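L-lysine 6-oxidase (Marinomonas mediterranea, PDB 3WEU) oxidises the side-chain amine of free L-lysine with a cysteine tryptophylquinone cofactor, releasing ammonium and the hydrogen peroxide that makes it antibacterial. Local coordinates at residues A[452-457]-A[503-508]; A[220-225]-A[244-249]; A[378-383]-A[444-449]; A[95-100]-A[117-122]; A[135-140]-A[177-182]. All blocks are in the same frame, centred on the assembly; numbering follows the deposited sequence.

Contact 1 of 5, residues A[452-457]-A[503-508]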
# COMPACT_ATOMS: atom_id res chain seq x y z
N GLU A 452 -26.57 -8.42 12.16
CA GLU A 452 -26.85 -7.62 13.35
C GLU A 452 -26.07 -8.09 14.63
O GLU A 452 -25.63 -7.24 15.44
CB GLU A 452 -28.32 -7.53 13.63
CG GLU A 452 -29.12 -6.84 12.47
CD GLU A 452 -29.55 -7.81 11.35
OE1 GLU A 452 -29.25 -9.06 11.43
OE2 GLU A 452 -30.18 -7.31 10.38
N MET A 453 -26.05 -9.41 14.80
CA MET A 453 -25.64 -10.06 16.01
C MET A 453 -25.02 -11.38 15.65
O MET A 453 -25.21 -11.87 14.53
CB MET A 453 -26.82 -10.24 16.93
CG MET A 453 -27.25 -8.93 17.63
SD MET A 453 -28.87 -9.13 18.39
CE MET A 453 -29.93 -8.59 17.08
N THR A 454 -24.28 -11.98 16.59
CA THR A 454 -23.64 -13.25 16.28
C THR A 454 -24.02 -14.29 17.35
O THR A 454 -25.01 -14.13 18.07
CB THR A 454 -22.15 -13.11 16.05
OG1 THR A 454 -21.59 -14.30 15.48
CG2 THR A 454 -21.43 -12.73 17.34
N TRP A 455 -23.20 -15.33 17.47
CA TRP A 455 -23.62 -16.58 18.09
C TRP A 455 -23.71 -16.54 19.59
O TRP A 455 -24.19 -17.50 20.20
CB TRP A 455 -22.77 -17.78 17.59
CG TRP A 455 -21.35 -17.47 17.37
CD1 TRP A 455 -20.68 -17.58 16.20
CD2 TRP A 455 -20.39 -17.12 18.36
NE1 TRP A 455 -19.37 -17.25 16.38
CE2 TRP A 455 -19.14 -17.03 17.71
CE3 TRP A 455 -20.43 -16.95 19.76
CZ2 TRP A 455 -17.94 -16.63 18.37
CZ3 TRP A 455 -19.21 -16.60 20.44
CH2 TRP A 455 -18.00 -16.41 19.71
N SER A 456 -23.38 -15.39 20.19
CA SER A 456 -23.74 -15.25 21.61
C SER A 456 -25.22 -15.31 21.82
O SER A 456 -25.69 -15.68 22.88
CB SER A 456 -23.12 -13.95 22.17
OG SER A 456 -23.56 -12.78 21.50
N LEU A 457 -26.01 -14.92 20.82
CA LEU A 457 -27.44 -14.98 21.00
C LEU A 457 -28.02 -16.36 21.06
O LEU A 457 -29.21 -16.55 21.41
CB LEU A 457 -28.14 -14.22 19.88
CG LEU A 457 -28.26 -12.70 19.96
CD1 LEU A 457 -29.32 -12.38 20.95
CD2 LEU A 457 -26.98 -11.98 20.27
N LYS A 503 -20.66 -6.49 20.00
CA LYS A 503 -19.23 -6.24 20.03
C LYS A 503 -18.42 -7.19 19.20
O LYS A 503 -17.30 -6.84 18.77
CB LYS A 503 -18.71 -6.27 21.47
CG LYS A 503 -18.82 -7.60 22.13
CD LYS A 503 -18.64 -7.48 23.63
CE LYS A 503 -18.92 -8.81 24.34
NZ LYS A 503 -18.53 -8.77 25.81
N ARG A 504 -18.92 -8.38 18.99
CA ARG A 504 -18.19 -9.40 18.23
C ARG A 504 -18.13 -9.15 16.74
O ARG A 504 -17.29 -9.71 16.02
CB ARG A 504 -18.81 -10.78 18.49
CG ARG A 504 -18.49 -11.27 19.88
CD ARG A 504 -19.28 -12.52 20.14
NE ARG A 504 -18.97 -13.14 21.43
CZ ARG A 504 -19.44 -12.71 22.59
NH1 ARG A 504 -20.23 -11.61 22.62
NH2 ARG A 504 -19.10 -13.33 23.71
N MET A 505 -19.03 -8.30 16.24
CA MET A 505 -19.18 -8.08 14.81
C MET A 505 -17.99 -7.30 14.28
O MET A 505 -17.18 -6.76 15.06
CB MET A 505 -20.47 -7.30 14.50
CG MET A 505 -21.74 -7.79 15.18
SD MET A 505 -21.98 -9.58 15.10
CE MET A 505 -22.57 -9.68 13.42
N ALA A 506 -17.88 -7.21 12.96
CA ALA A 506 -16.75 -6.51 12.39
C ALA A 506 -16.74 -5.05 12.81
O ALA A 506 -17.77 -4.40 13.02
CB ALA A 506 -16.71 -6.61 10.88
N CYS A 507 -15.52 -4.56 12.94
CA CYS A 507 -15.24 -3.17 13.32
C CYS A 507 -14.35 -2.54 12.28
O CYS A 507 -13.11 -2.79 12.26
CB CYS A 507 -14.57 -3.17 14.68
SG CYS A 507 -14.42 -1.48 15.31
N PRO A 508 -14.95 -1.75 11.34
CA PRO A 508 -16.34 -1.34 11.22
C PRO A 508 -17.21 -2.38 10.48
O PRO A 508 -16.70 -3.23 9.75
CB PRO A 508 -16.26 -0.09 10.39
CG PRO A 508 -15.15 -0.38 9.47
CD PRO A 508 -14.15 -1.20 10.25
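Arg504 lays its extended side chain across Thr454 and the Trp455 indole, meeting both at about a right angle. Thr454 CG2 sits 3.5 Å from Arg504 CB and equally near CD, so the methyl rests against the aliphatic part of the arginine. Farther out, Arg504 CD lies over one face of the indole, whose far corner, CZ3, comes within 3.6 Å of Arg504 NE; ring and guanidinium planes are inclined by 67°, so the two do not stack. Ser456 CB covers one guanidinium face, 3.7 Å above it and toward its rim. Met505, bent at both chi2 and chi3, curls its thioether back against segment 452-457: SD touches Met453 C at 3.6 Å and CE lies 3.6 Å from Met453 O. The charge of Arg504 is met elsewhere, by Glu489 and Asp488, while Thr454 OG1 bonds to Pro449 O. With these polar ends bonded outside the two segments, what joins them is mainly van der Waals packing, the buried guanidinium probably being kept ionised by its two carboxylates.

Contact 2 of 5, residues A[220-225]-A[244-249]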
# COMPACT_ATOMS: atom_id res chain seq x y z
N ASP A 220 -20.52 3.28 14.55
CA ASP A 220 -21.51 3.83 15.43
C ASP A 220 -22.68 2.89 15.59
O ASP A 220 -23.72 3.28 16.05
CB ASP A 220 -21.93 5.25 15.06
CG ASP A 220 -22.66 5.37 13.74
OD1 ASP A 220 -22.90 4.35 13.05
OD2 ASP A 220 -22.89 6.55 13.38
N ILE A 221 -22.45 1.62 15.28
CA ILE A 221 -23.30 0.55 15.77
C ILE A 221 -23.27 0.59 17.28
O ILE A 221 -22.27 1.02 17.83
CB ILE A 221 -22.78 -0.83 15.24
CG1 ILE A 221 -22.96 -0.96 13.72
CG2 ILE A 221 -23.41 -2.02 15.98
CD1 ILE A 221 -24.45 -1.17 13.32
N SER A 222 -24.35 0.14 17.93
CA SER A 222 -24.38 -0.00 19.37
C SER A 222 -25.49 -0.93 19.77
O SER A 222 -26.37 -1.31 18.95
CB SER A 222 -24.62 1.35 20.05
OG SER A 222 -25.94 1.79 19.82
N ASP A 223 -25.47 -1.32 21.02
CA ASP A 223 -26.61 -1.99 21.64
C ASP A 223 -26.59 -1.73 23.15
O ASP A 223 -25.56 -1.28 23.67
CB ASP A 223 -26.54 -3.52 21.39
CG ASP A 223 -25.45 -4.21 22.18
OD1 ASP A 223 -24.31 -4.20 21.70
OD2 ASP A 223 -25.77 -4.81 23.27
N GLY A 224 -27.71 -1.98 23.81
CA GLY A 224 -27.80 -1.81 25.25
C GLY A 224 -29.15 -1.85 25.87
O GLY A 224 -30.12 -2.27 25.28
N SER A 225 -29.20 -1.44 27.15
CA SER A 225 -30.32 -1.68 27.96
C SER A 225 -31.37 -0.62 27.82
O SER A 225 -31.05 0.58 27.58
CB SER A 225 -29.88 -1.69 29.45
OG SER A 225 -29.22 -0.47 29.78
N MET A 244 -31.90 -3.21 23.41
CA MET A 244 -31.95 -2.50 22.17
C MET A 244 -30.71 -2.80 21.34
O MET A 244 -29.58 -2.72 21.84
CB MET A 244 -32.04 -0.98 22.46
CG MET A 244 -31.98 -0.12 21.24
SD MET A 244 -33.53 -0.25 20.38
CE MET A 244 -33.03 0.35 18.81
N VAL A 245 -30.90 -3.04 20.04
CA VAL A 245 -29.78 -3.28 19.15
C VAL A 245 -29.89 -2.41 17.92
O VAL A 245 -30.94 -2.29 17.32
CB VAL A 245 -29.78 -4.76 18.74
CG1 VAL A 245 -28.62 -5.05 17.80
CG2 VAL A 245 -29.68 -5.62 20.00
N VAL A 246 -28.77 -1.86 17.50
CA VAL A 246 -28.68 -1.08 16.28
C VAL A 246 -27.93 -1.93 15.20
O VAL A 246 -26.86 -2.51 15.47
CB VAL A 246 -27.98 0.23 16.45
CG1 VAL A 246 -28.00 0.99 15.13
CG2 VAL A 246 -28.65 1.06 17.51
N GLY A 247 -28.58 -2.08 14.04
CA GLY A 247 -27.96 -2.70 12.90
C GLY A 247 -27.72 -1.77 11.76
O GLY A 247 -28.28 -0.64 11.67
N SER A 248 -27.00 -2.27 10.80
CA SER A 248 -26.78 -1.56 9.55
C SER A 248 -28.08 -1.66 8.72
O SER A 248 -29.03 -2.34 9.14
CB SER A 248 -25.58 -2.14 8.82
OG SER A 248 -25.74 -3.52 8.53
N PRO A 249 -28.22 -0.89 7.64
CA PRO A 249 -29.53 -0.88 7.00
C PRO A 249 -30.04 -2.25 6.51
O PRO A 249 -29.23 -3.12 6.15
CB PRO A 249 -29.36 0.07 5.85
CG PRO A 249 -28.22 0.99 6.26
CD PRO A 249 -27.29 0.02 6.97
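Strands 223-225 and 244-247 run antiparallel, their short axes 4.7 Å apart at closest and their directions 167° apart. Gly224 and Met244 form a hydrogen-bonded pair in which Met244 N gives to Gly224 O at 2.7 Å and Gly224 N to Met244 O at 2.8 Å. Asp223 and Val245 make the neighbouring non-hydrogen-bonded pair. Beyond it Val246 N reaches Ser222 O at 2.9 Å, continuing the ladder into the loop before the first strand. Asp223 and Val245 point to one face of the sheet, where Asp223 CB meets Val245 CG2 at 4.0 Å. The Asp223 carboxylate then turns away toward Thr502, the Leu501 amide and the Trp243 indole NH, so a loop of the C-terminal domain is bound to the start of strand 223-232. Val246 turns toward the other segment and brings CG2 to 3.6 Å from Ser222 OG. Ile221 has CG1 anti to its carbonyl carbon (chi1 -68°), and its bent chain carries CD1 over the departing backbone, 3.5 Å from Val246 O and 3.7 Å from Gly247 C. On the Met244 side of the sheet the thioether chain packs against Leu89, Gln61 and Phe63. This is the open end of the beta hairpin 223-232/237-247, set between strands 80-91 and 4-13 in the large mixed sheet of the N-terminal domain.

Contact 3 of 5, residues A[378-383]-A[444-449]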
# COMPACT_ATOMS: atom_id res chain seq x y z
N PRO A 378 -31.09 -25.95 4.08
CA PRO A 378 -31.15 -24.91 3.06
C PRO A 378 -29.74 -24.82 2.42
O PRO A 378 -28.73 -25.09 3.10
CB PRO A 378 -31.49 -23.66 3.86
CG PRO A 378 -31.23 -23.99 5.26
CD PRO A 378 -31.10 -25.43 5.43
N MET A 379 -29.69 -24.47 1.15
CA MET A 379 -28.40 -24.36 0.45
C MET A 379 -27.78 -22.96 0.62
O MET A 379 -28.21 -21.97 -0.04
CB MET A 379 -28.55 -24.72 -0.99
CG MET A 379 -27.21 -24.74 -1.75
SD MET A 379 -25.95 -25.81 -0.99
CE MET A 379 -24.66 -24.55 -0.82
N ASN A 380 -26.75 -22.90 1.47
CA ASN A 380 -26.15 -21.66 1.97
C ASN A 380 -24.95 -22.09 2.79
O ASN A 380 -24.81 -23.28 3.22
CB ASN A 380 -27.13 -20.91 2.85
CG ASN A 380 -26.83 -19.43 3.02
OD1 ASN A 380 -27.30 -18.59 2.24
ND2 ASN A 380 -26.10 -19.08 4.14
N SER A 381 -24.02 -21.16 2.96
CA SER A 381 -22.93 -21.37 3.91
C SER A 381 -23.43 -21.60 5.31
O SER A 381 -24.50 -21.07 5.71
CB SER A 381 -22.04 -20.17 3.95
OG SER A 381 -20.93 -20.43 4.75
N GLY A 382 -22.66 -22.40 6.04
CA GLY A 382 -22.81 -22.51 7.45
C GLY A 382 -21.95 -21.51 8.20
O GLY A 382 -21.45 -20.56 7.60
N SER A 383 -21.85 -21.69 9.52
CA SER A 383 -21.23 -20.72 10.39
C SER A 383 -19.68 -20.81 10.39
O SER A 383 -19.06 -20.01 11.04
CB SER A 383 -21.86 -20.70 11.77
OG SER A 383 -23.20 -20.18 11.77
N GLY A 444 -30.69 -14.86 11.74
CA GLY A 444 -30.43 -15.90 12.73
C GLY A 444 -29.27 -16.84 12.39
O GLY A 444 -28.38 -17.04 13.20
N LEU A 445 -29.24 -17.35 11.17
CA LEU A 445 -28.19 -18.25 10.76
C LEU A 445 -27.89 -17.98 9.29
O LEU A 445 -28.79 -17.55 8.56
CB LEU A 445 -28.65 -19.69 10.86
CG LEU A 445 -28.97 -20.23 12.23
CD1 LEU A 445 -29.66 -21.55 12.11
CD2 LEU A 445 -27.62 -20.36 12.94
N PRO A 446 -26.63 -18.18 8.85
CA PRO A 446 -25.47 -18.50 9.63
C PRO A 446 -24.99 -17.28 10.39
O PRO A 446 -25.54 -16.19 10.23
CB PRO A 446 -24.41 -18.89 8.58
CG PRO A 446 -24.83 -18.18 7.32
CD PRO A 446 -26.33 -18.04 7.41
N MET A 447 -23.97 -17.48 11.21
CA MET A 447 -23.38 -16.43 12.00
C MET A 447 -21.84 -16.56 11.95
O MET A 447 -21.27 -17.28 12.77
CB MET A 447 -23.93 -16.56 13.43
CG MET A 447 -25.27 -15.85 13.67
SD MET A 447 -25.81 -16.12 15.32
CE MET A 447 -27.20 -14.96 15.46
N CYS A 448 -21.23 -15.90 10.98
CA CYS A 448 -19.82 -15.92 10.72
C CYS A 448 -19.24 -14.58 10.29
O CYS A 448 -18.47 -14.51 9.36
CB CYS A 448 -19.49 -17.05 9.70
SG CYS A 448 -17.70 -17.51 9.59
N PRO A 449 -19.57 -13.52 11.02
CA PRO A 449 -20.29 -13.51 12.26
C PRO A 449 -21.77 -13.36 12.16
O PRO A 449 -22.48 -13.59 13.12
CB PRO A 449 -19.73 -12.24 12.93
CG PRO A 449 -19.37 -11.32 11.87
CD PRO A 449 -18.94 -12.21 10.73
O HOH W 1 -18.75 -18.28 13.29
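Ser383 OG accepts the amide of Met447 at 2.9 Å along an almost straight line (165° at the hydrogen), the direct hydrogen bond between the two segments. With chi1 -69° the hydroxyl stands beside its own backbone N, and this brings OG to Met447 N and to 3.5 Å from Pro446 CA. The Pro446 ring, following a cis peptide bond, presses its CB and CG edge on the facing backbone: CG lies 3.3 Å from Ser381 O and CB 3.5 Å from Gly382 O. Asn380 crosses the ring at about a right angle, ND2 being 3.4 Å from Pro446 CD. At the other end Cys448 SG approaches Ser383 O to 3.2 Å, and a water donates to both Ser383 O and Met447 O. In the next shell, Asn380 ND2 is fixed by an in-plane bond to a lone pair of Ser381 O and by a second bond to Trp580 O, while Ser383 N is held by Glu400. Segment 444-449 in turn grips the tryptophylquinone at position 581: Pro446 O receives its indole NE1 and Cys448 N gives to its O7. The serine bond and proline packing probably help to steady the backbone that bonds the quinone; the amide bonded to O7 would be expected to polarise that carbonyl.

Contact 4 of 5, residues A[95-100]-A[117-122]. With SO4 (sulfate ion), chain C.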
# COMPACT_ATOMS: atom_id res chain seq x y z
N ALA A 95 -12.80 -2.85 21.71
CA ALA A 95 -12.29 -3.44 22.93
C ALA A 95 -12.40 -4.96 22.97
O ALA A 95 -11.87 -5.58 23.89
CB ALA A 95 -13.07 -2.86 24.08
N TRP A 96 -13.06 -5.58 21.97
CA TRP A 96 -13.25 -7.01 22.00
C TRP A 96 -12.16 -7.77 21.24
O TRP A 96 -11.16 -7.22 20.72
CB TRP A 96 -14.68 -7.37 21.54
CG TRP A 96 -15.18 -8.77 22.09
CD1 TRP A 96 -15.57 -9.85 21.36
CD2 TRP A 96 -15.25 -9.17 23.46
NE1 TRP A 96 -15.92 -10.87 22.16
CE2 TRP A 96 -15.70 -10.50 23.47
CE3 TRP A 96 -14.94 -8.54 24.68
CZ2 TRP A 96 -15.88 -11.21 24.63
CZ3 TRP A 96 -15.09 -9.25 25.85
CH2 TRP A 96 -15.59 -10.57 25.82
N TYR A 97 -12.37 -9.07 21.19
CA TYR A 97 -11.52 -9.97 20.42
C TYR A 97 -11.71 -9.84 18.93
O TYR A 97 -12.79 -9.54 18.45
CB TYR A 97 -11.83 -11.41 20.79
CG TYR A 97 -11.57 -11.75 22.22
CD1 TYR A 97 -10.25 -12.09 22.62
CD2 TYR A 97 -12.56 -11.83 23.14
CE1 TYR A 97 -9.97 -12.45 23.92
CE2 TYR A 97 -12.26 -12.19 24.47
CZ TYR A 97 -10.94 -12.48 24.82
OH TYR A 97 -10.58 -12.85 26.01
N GLU A 98 -10.67 -10.15 18.19
CA GLU A 98 -10.75 -10.30 16.75
C GLU A 98 -11.76 -11.45 16.43
O GLU A 98 -11.80 -12.46 17.17
CB GLU A 98 -9.35 -10.65 16.20
CG GLU A 98 -8.40 -9.47 16.13
CD GLU A 98 -7.13 -9.76 15.31
OE1 GLU A 98 -6.90 -10.91 14.85
OE2 GLU A 98 -6.36 -8.78 15.09
N PHE A 99 -12.55 -11.31 15.36
CA PHE A 99 -13.46 -12.36 15.00
C PHE A 99 -12.73 -13.49 14.27
O PHE A 99 -12.07 -13.31 13.26
CB PHE A 99 -14.64 -11.84 14.15
CG PHE A 99 -15.70 -12.92 13.95
CD1 PHE A 99 -16.54 -13.28 14.99
CD2 PHE A 99 -15.78 -13.60 12.75
CE1 PHE A 99 -17.47 -14.28 14.84
CE2 PHE A 99 -16.70 -14.62 12.62
CZ PHE A 99 -17.54 -14.93 13.64
N ARG A 100 -12.81 -14.68 14.86
CA ARG A 100 -12.31 -15.91 14.31
C ARG A 100 -13.34 -17.02 14.25
O ARG A 100 -13.18 -18.09 14.92
CB ARG A 100 -11.13 -16.35 15.16
CG ARG A 100 -9.92 -15.47 14.85
CD ARG A 100 -8.74 -16.04 15.60
NE ARG A 100 -7.48 -15.36 15.29
CZ ARG A 100 -6.29 -15.78 15.73
NH1 ARG A 100 -6.19 -16.82 16.55
NH2 ARG A 100 -5.20 -15.12 15.36
N ARG A 117 -8.34 -20.72 22.88
CA ARG A 117 -8.05 -20.70 21.47
C ARG A 117 -7.03 -19.67 21.10
O ARG A 117 -6.72 -19.50 19.92
CB ARG A 117 -9.36 -20.45 20.67
CG ARG A 117 -10.41 -21.53 20.81
CD ARG A 117 -9.86 -22.89 20.55
NE ARG A 117 -10.83 -23.78 19.99
CZ ARG A 117 -10.52 -25.00 19.57
NH1 ARG A 117 -9.35 -25.49 19.90
NH2 ARG A 117 -11.41 -25.76 18.95
N GLY A 118 -6.51 -18.93 22.07
CA GLY A 118 -5.50 -17.94 21.77
C GLY A 118 -6.00 -16.76 20.92
O GLY A 118 -5.23 -16.15 20.17
N VAL A 119 -7.28 -16.44 21.00
CA VAL A 119 -7.77 -15.36 20.13
C VAL A 119 -7.21 -14.00 20.57
O VAL A 119 -7.32 -13.63 21.69
CB VAL A 119 -9.31 -15.30 20.12
CG1 VAL A 119 -9.81 -14.29 19.08
CG2 VAL A 119 -9.88 -16.64 19.76
N PRO A 120 -6.66 -13.24 19.66
CA PRO A 120 -6.15 -11.95 20.10
C PRO A 120 -7.18 -10.84 20.29
O PRO A 120 -8.27 -10.84 19.66
CB PRO A 120 -5.18 -11.54 19.01
CG PRO A 120 -5.57 -12.28 17.82
CD PRO A 120 -6.36 -13.51 18.25
N TRP A 121 -6.82 -9.87 21.12
CA TRP A 121 -7.66 -8.72 21.35
C TRP A 121 -7.50 -7.83 20.18
O TRP A 121 -6.39 -7.75 19.64
CB TRP A 121 -7.18 -7.94 22.59
CG TRP A 121 -7.44 -8.60 23.85
CD1 TRP A 121 -6.52 -9.20 24.65
CD2 TRP A 121 -8.73 -8.82 24.48
NE1 TRP A 121 -7.14 -9.75 25.76
CE2 TRP A 121 -8.49 -9.49 25.69
CE3 TRP A 121 -10.04 -8.46 24.16
CZ2 TRP A 121 -9.54 -9.87 26.57
CZ3 TRP A 121 -11.08 -8.81 25.06
CH2 TRP A 121 -10.82 -9.47 26.26
N ARG A 122 -8.57 -7.14 19.75
CA ARG A 122 -8.41 -6.01 18.87
C ARG A 122 -7.57 -4.90 19.57
O ARG A 122 -7.61 -4.83 20.78
CB ARG A 122 -9.75 -5.45 18.44
CG ARG A 122 -10.47 -6.37 17.46
CD ARG A 122 -11.98 -6.01 17.46
NE ARG A 122 -12.69 -6.77 16.42
CZ ARG A 122 -13.99 -7.03 16.45
NH1 ARG A 122 -14.78 -6.46 17.38
NH2 ARG A 122 -14.51 -7.75 15.44
S SO4 C . -11.20 -8.31 13.37
O1 SO4 C . -9.97 -9.18 13.45
O2 SO4 C . -10.83 -7.08 14.20
O3 SO4 C . -11.43 -7.85 11.95
O4 SO4 C . -12.49 -9.00 13.81
O HOH W 2 -5.27 -7.56 17.35
O HOH W 3 -8.12 -18.83 17.49
O HOH W 4 -4.68 -19.02 18.05
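Tyr97 and Trp121 stack face to face, the phenol ring and the six-membered indole ring 3.8 Å apart at their centroids with planes 15° from parallel. Val119 O and Pro120 O lie at the edge of the tyrosine ring. The same indole turns an edge to the face of Trp96, an offset edge-to-face pair with planes at 78°, completing an aromatic cluster. Two guanidinium groups are also covered: Pro120 CD stands centrally over Arg100, 3.4 Å from its CZ, while two waters at the edge of that group connect NH1 to Arg117 O, one of them weakly. Tyr97 O lies over the face of Arg122, whose edge is turned to a sulfate ion. The backbones themselves are bridged at Tyr97 and Trp121, through Arg122 N to Trp96 O (2.8 Å) and Glu98 N to Pro120 O (2.9 Å). The sulfate is gripped by three bonds: Arg122 NE to O2, Arg122 NH2 to O4 at 2.9 Å, and Phe99 N to O4 at 2.8 Å, this last almost linear at 177°. Arg122 also reaches the carbonyls of Lys93, Lys503 and Met505, bonds that, with the sulfate, should hold the guanidinium in its orientation. The sulfate probably comes from the crystallisation liquor; a guanidinium edge joined by a main-chain NH makes a site suited to an oxyanion.

Contact 5 of 5, residues A[135-140]-A[177-182]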
# COMPACT_ATOMS: atom_id res chain seq x y z
N LEU A 135 -11.36 2.28 24.72
CA LEU A 135 -11.63 1.86 23.35
C LEU A 135 -13.15 1.74 23.08
O LEU A 135 -13.57 1.79 21.90
CB LEU A 135 -10.94 0.50 23.06
CG LEU A 135 -9.40 0.57 22.95
CD1 LEU A 135 -8.86 -0.87 22.91
CD2 LEU A 135 -9.01 1.37 21.71
N ILE A 136 -13.93 1.59 24.15
CA ILE A 136 -15.34 1.43 24.10
C ILE A 136 -15.90 2.79 23.74
O ILE A 136 -15.40 3.84 24.20
CB ILE A 136 -15.93 1.04 25.47
CG1 ILE A 136 -15.29 -0.26 25.94
CG2 ILE A 136 -17.45 0.91 25.47
CD1 ILE A 136 -15.77 -0.74 27.26
N ILE A 137 -16.96 2.80 22.92
CA ILE A 137 -17.72 4.01 22.74
C ILE A 137 -18.88 3.93 23.68
O ILE A 137 -19.81 3.11 23.49
CB ILE A 137 -18.23 4.24 21.31
CG1 ILE A 137 -17.11 4.20 20.29
CG2 ILE A 137 -18.93 5.62 21.21
CD1 ILE A 137 -17.56 4.46 18.84
N ASP A 138 -18.85 4.79 24.71
CA ASP A 138 -19.79 4.81 25.77
C ASP A 138 -19.99 6.27 26.27
O ASP A 138 -19.08 6.90 26.86
CB ASP A 138 -19.28 3.94 26.90
CG ASP A 138 -20.18 3.93 28.12
OD1 ASP A 138 -21.34 4.41 28.06
OD2 ASP A 138 -19.76 3.37 29.17
N LEU A 139 -21.18 6.79 26.02
CA LEU A 139 -21.49 8.19 26.27
C LEU A 139 -22.45 8.26 27.40
O LEU A 139 -22.99 9.31 27.70
CB LEU A 139 -22.07 8.82 25.03
CG LEU A 139 -21.22 8.73 23.77
CD1 LEU A 139 -21.89 9.51 22.64
CD2 LEU A 139 -19.77 9.22 23.93
N GLY A 140 -22.63 7.12 28.08
CA GLY A 140 -23.58 7.03 29.18
C GLY A 140 -25.00 6.88 28.69
O GLY A 140 -25.22 6.98 27.47
N LYS A 177 -14.55 11.58 9.94
CA LYS A 177 -13.56 12.36 10.69
C LYS A 177 -13.86 12.59 12.16
O LYS A 177 -12.92 12.54 13.01
CB LYS A 177 -13.35 13.71 10.00
CG LYS A 177 -12.85 13.55 8.60
CD LYS A 177 -12.05 14.73 8.09
CE LYS A 177 -11.16 14.25 6.95
NZ LYS A 177 -11.33 15.09 5.73
N HIS A 178 -15.13 12.88 12.45
CA HIS A 178 -15.56 13.41 13.76
C HIS A 178 -16.70 12.68 14.36
O HIS A 178 -17.83 12.90 13.98
CB HIS A 178 -15.93 14.89 13.67
CG HIS A 178 -14.75 15.77 13.36
ND1 HIS A 178 -14.54 16.34 12.11
CD2 HIS A 178 -13.66 16.07 14.10
CE1 HIS A 178 -13.39 16.98 12.11
NE2 HIS A 178 -12.83 16.83 13.30
N PHE A 179 -16.42 11.82 15.31
CA PHE A 179 -17.49 11.11 16.01
C PHE A 179 -18.24 12.05 16.95
O PHE A 179 -17.63 12.77 17.71
CB PHE A 179 -16.93 9.94 16.82
CG PHE A 179 -17.96 9.27 17.61
CD1 PHE A 179 -18.83 8.36 17.01
CD2 PHE A 179 -18.21 9.64 18.92
CE1 PHE A 179 -19.89 7.83 17.74
CE2 PHE A 179 -19.25 9.13 19.64
CZ PHE A 179 -20.09 8.20 19.06
N GLU A 180 -19.55 11.98 16.97
CA GLU A 180 -20.36 12.86 17.78
C GLU A 180 -21.51 12.21 18.53
O GLU A 180 -21.93 12.71 19.54
CB GLU A 180 -20.96 13.96 16.89
CG GLU A 180 -20.02 15.14 16.75
CD GLU A 180 -20.58 16.21 15.82
OE1 GLU A 180 -20.30 17.39 16.05
OE2 GLU A 180 -21.30 15.87 14.87
N SER A 181 -22.07 11.12 18.00
CA SER A 181 -23.29 10.62 18.50
C SER A 181 -23.45 9.09 18.25
O SER A 181 -23.06 8.59 17.21
CB SER A 181 -24.46 11.33 17.83
OG SER A 181 -25.70 10.86 18.33
N LEU A 182 -24.15 8.46 19.15
CA LEU A 182 -24.63 7.08 19.00
C LEU A 182 -26.10 6.96 18.58
O LEU A 182 -26.61 5.88 18.29
CB LEU A 182 -24.38 6.39 20.30
CG LEU A 182 -23.15 5.43 20.41
CD1 LEU A 182 -22.10 5.24 19.34
CD2 LEU A 182 -22.87 5.06 21.85
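Ile137 rises from the start of strand 137-145 in the N-terminal beta domain, directing CB toward segment 177-182, which leads into strand 181-187. From CB its two branches part. CG2, anti to the backbone N, takes the central place, 3.6 Å from Phe179 CZ and 3.7 Å from Leu182 CD1. The longer branch extends through CG1 to CD1, which stands 4.2 Å above one face of the Phe179 ring, toward its rim; on the opposite face lies Ser181 N. Leu139, two residues farther along, meets the same ring head-on, CD1 at its edge near the plane, 4.0 Å from Phe179 CE2. Phe201 also meets the ring, edge-to-face. The contact is apolar packing between two chain stretches whose backbones stay well apart, the nearest CA atoms, those of Leu139 and Leu182, being 8.0 Å from each other. Between Ile137 and Leu139 the intervening Asp138 points away and closes an Asx turn, its OD1 accepting Gly140 N at 3.0 Å.

From the N terminus, contact 4 closes first, shutting a helix- and strand-free loop between residues 100 and 117. Contact 5 follows, joining the beginnings of strands 137-145 and 181-187, and contact 2 then closes a hairpin; Ala95 packs on Ile136, and Asp220 on Phe179, so these three form a connected series in the N-terminal domain. Contact 3 spans the longest excursion, 60 residues, and contact 1 comes last. None nests or crosses: each ends before the next opens. Among the places where the two family regions meet are the Arg122 side chain of contact 4 on segment 503-508, Met453 on Val245, and Phe99 on Pro449 of contact 3.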